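Long-range contact in TetR family transcriptional regulator (Clostridium perfringens, PDB 6AZH), which probably binds DNA as a dimeric TetR-type transcriptional regulator and may control fatty acid metabolism: residues R6-I11 with Y45-K50. Sequence-based numbering, arbitrary orientation.
Sequences RTKKAI and YNFKSK
Lys8 meets the C-terminal end of helix 40-46 through its ammonium group: NZ donates to Asn46 OD1 at 2.8 Å. The donor lies in the carbonyl plane, on a lone pair, with a C=O...N angle of 138°. A bend at the last torsion of the lysine (chi4 83°), after an extended stem, brings NZ to the amide oxygen. A water accepts from Lys8 NZ at 2.8 Å and donates to the backbone Asn46 O at 3.0 Å, so the ammonium reaches side chain and main chain of one residue. The other end of the amide faces Thr7, whose methyl CG2 is 3.6 Å from Asn46 ND2; that nitrogen is hydrogen-bonded to Thr42 O in its own helix, which fixes how the amide is turned.

Beside these polar contacts, Ile11 CD1 lies in the plane of the Phe47 ring, at its edge, 3.8 Å from CE2, while Ile11 CG2 is 3.9 Å from that carbon. Lys8 CG approaches Phe47 CZ obliquely at 4.2 Å. Ile53 of helix 50-74 touches both Ile11 and Phe47, extending the apolar core of the TetR-type helix-turn-helix domain. The chemistry joins a buried hydrocarbon contact to a charged hydrogen bond and a water bridge where helix 40-46 ends.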
loop_
_atom_site.group_PDB
_atom_site.type_symbol
_atom_site.label_atom_id
_atom_site.label_comp_id
_atom_site.label_asym_id
_atom_site.label_seq_id
_atom_site.Cartn_x
_atom_site.Cartn_y
_atom_site.Cartn_z
ATOM N N ARG A 6 -30.881 -0.653 -10.349
ATOM C CA ARG A 6 -30.213 -1.860 -10.819
ATOM C C ARG A 6 -29.058 -1.509 -11.747
ATOM O O ARG A 6 -27.991 -2.122 -11.665
ATOM C CB ARG A 6 -31.193 -2.806 -11.513
ATOM C CG ARG A 6 -30.571 -4.132 -11.954
ATOM C CD ARG A 6 -30.065 -4.074 -13.394
ATOM N NE ARG A 6 -29.263 -5.236 -13.747
ATOM C CZ ARG A 6 -28.831 -5.482 -14.973
ATOM N NH1 ARG A 6 -29.129 -4.643 -15.955
ATOM N NH2 ARG A 6 -28.118 -6.569 -15.220
ATOM N N THR A 7 -29.255 -0.527 -12.633
ATOM C CA THR A 7 -28.222 -0.191 -13.610
ATOM C C THR A 7 -26.944 0.271 -12.919
ATOM O O THR A 7 -25.847 -0.226 -13.209
ATOM C CB THR A 7 -28.732 0.888 -14.559
ATOM O OG1 THR A 7 -29.721 0.311 -15.423
ATOM C CG2 THR A 7 -27.588 1.451 -15.388
ATOM N N LYS A 8 -27.075 1.205 -11.977
ATOM C CA LYS A 8 -25.891 1.712 -11.292
ATOM C C LYS A 8 -25.289 0.659 -10.369
ATOM O O LYS A 8 -24.060 0.529 -10.300
ATOM C CB LYS A 8 -26.241 2.989 -10.542
ATOM C CG LYS A 8 -26.371 4.196 -11.466
ATOM C CD LYS A 8 -26.783 5.431 -10.696
ATOM C CE LYS A 8 -26.317 6.701 -11.400
ATOM N NZ LYS A 8 -27.262 7.105 -12.471
ATOM N N LYS A 9 -26.124 -0.122 -9.670
ATOM C CA LYS A 9 -25.582 -1.179 -8.815
ATOM C C LYS A 9 -24.832 -2.227 -9.627
ATOM O O LYS A 9 -23.766 -2.696 -9.210
ATOM C CB LYS A 9 -26.688 -1.854 -7.997
ATOM C CG LYS A 9 -26.171 -3.023 -7.127
ATOM C CD LYS A 9 -27.101 -3.297 -5.943
ATOM C CE LYS A 9 -26.426 -4.155 -4.871
ATOM N NZ LYS A 9 -26.227 -5.557 -5.327
ATOM N N ALA A 10 -25.370 -2.615 -10.791
ATOM C CA ALA A 10 -24.704 -3.619 -11.608
ATOM C C ALA A 10 -23.370 -3.099 -12.128
ATOM O O ALA A 10 -22.368 -3.820 -12.107
ATOM C CB ALA A 10 -25.611 -4.036 -12.781
ATOM N N ILE A 11 -23.352 -1.851 -12.603
ATOM C CA ILE A 11 -22.118 -1.222 -13.072
ATOM C C ILE A 11 -21.139 -1.097 -11.920
ATOM O O ILE A 11 -19.951 -1.413 -12.053
ATOM C CB ILE A 11 -22.430 0.152 -13.695
ATOM C CG1 ILE A 11 -23.155 -0.033 -15.039
ATOM C CG2 ILE A 11 -21.154 0.996 -13.891
ATOM C CD1 ILE A 11 -23.840 1.201 -15.523
ATOM N N TYR A 45 -25.882 6.326 -21.036
ATOM C CA TYR A 45 -26.869 7.285 -20.562
ATOM C C TYR A 45 -26.556 7.731 -19.140
ATOM O O TYR A 45 -26.886 8.857 -18.752
ATOM C CB TYR A 45 -28.267 6.676 -20.634
ATOM C CG TYR A 45 -29.368 7.643 -20.266
ATOM C CD1 TYR A 45 -29.940 7.625 -18.999
ATOM C CD2 TYR A 45 -29.833 8.581 -21.184
ATOM C CE1 TYR A 45 -30.943 8.511 -18.653
ATOM C CE2 TYR A 45 -30.839 9.472 -20.845
ATOM C CZ TYR A 45 -31.387 9.431 -19.579
ATOM O OH TYR A 45 -32.386 10.311 -19.232
ATOM N N ASN A 46 -25.901 6.873 -18.363
ATOM C CA ASN A 46 -25.604 7.132 -16.960
ATOM C C ASN A 46 -24.192 7.653 -16.720
ATOM O O ASN A 46 -23.989 8.453 -15.797
ATOM C CB ASN A 46 -25.809 5.850 -16.144
ATOM C CG ASN A 46 -27.276 5.529 -15.923
ATOM O OD1 ASN A 46 -27.871 5.975 -14.944
ATOM N ND2 ASN A 46 -27.863 4.746 -16.824
ATOM N N PHE A 47 -23.223 7.220 -17.524
ATOM C CA PHE A 47 -21.812 7.547 -17.346
ATOM C C PHE A 47 -21.193 7.819 -18.707
ATOM O O PHE A 47 -21.313 6.986 -19.609
ATOM C CB PHE A 47 -21.063 6.394 -16.669
ATOM C CG PHE A 47 -21.608 6.025 -15.322
ATOM C CD1 PHE A 47 -21.374 6.833 -14.226
ATOM C CD2 PHE A 47 -22.341 4.859 -15.150
ATOM C CE1 PHE A 47 -21.888 6.501 -12.967
ATOM C CE2 PHE A 47 -22.846 4.513 -13.890
ATOM C CZ PHE A 47 -22.610 5.331 -12.806
ATOM N N LYS A 48 -20.524 8.967 -18.853
ATOM C CA LYS A 48 -19.971 9.357 -20.150
ATOM C C LYS A 48 -18.692 8.619 -20.509
ATOM O O LYS A 48 -18.340 8.574 -21.691
ATOM C CB LYS A 48 -19.684 10.861 -20.174
ATOM C CG LYS A 48 -20.912 11.753 -20.081
ATOM C CD LYS A 48 -20.528 13.216 -20.287
ATOM C CE LYS A 48 -21.287 14.140 -19.338
ATOM N NZ LYS A 48 -22.723 14.280 -19.725
ATOM N N SER A 49 -17.983 8.050 -19.534
ATOM C CA SER A 49 -16.632 7.557 -19.769
ATOM C C SER A 49 -16.234 6.606 -18.648
ATOM O O SER A 49 -16.884 6.533 -17.604
ATOM C CB SER A 49 -15.627 8.713 -19.839
ATOM O OG SER A 49 -15.482 9.309 -18.558
ATOM N N LYS A 50 -15.136 5.884 -18.885
ATOM C CA LYS A 50 -14.533 5.048 -17.853
ATOM C C LYS A 50 -14.178 5.859 -16.614
ATOM O O LYS A 50 -14.378 5.397 -15.480
ATOM C CB LYS A 50 -13.299 4.368 -18.444
ATOM C CG LYS A 50 -12.440 3.598 -17.475
ATOM C CD LYS A 50 -11.389 2.820 -18.251
ATOM C CE LYS A 50 -10.164 3.640 -18.572
ATOM N NZ LYS A 50 -9.250 2.867 -19.472
HETATM O O HOH W 1 -25.908 9.296 -13.678
#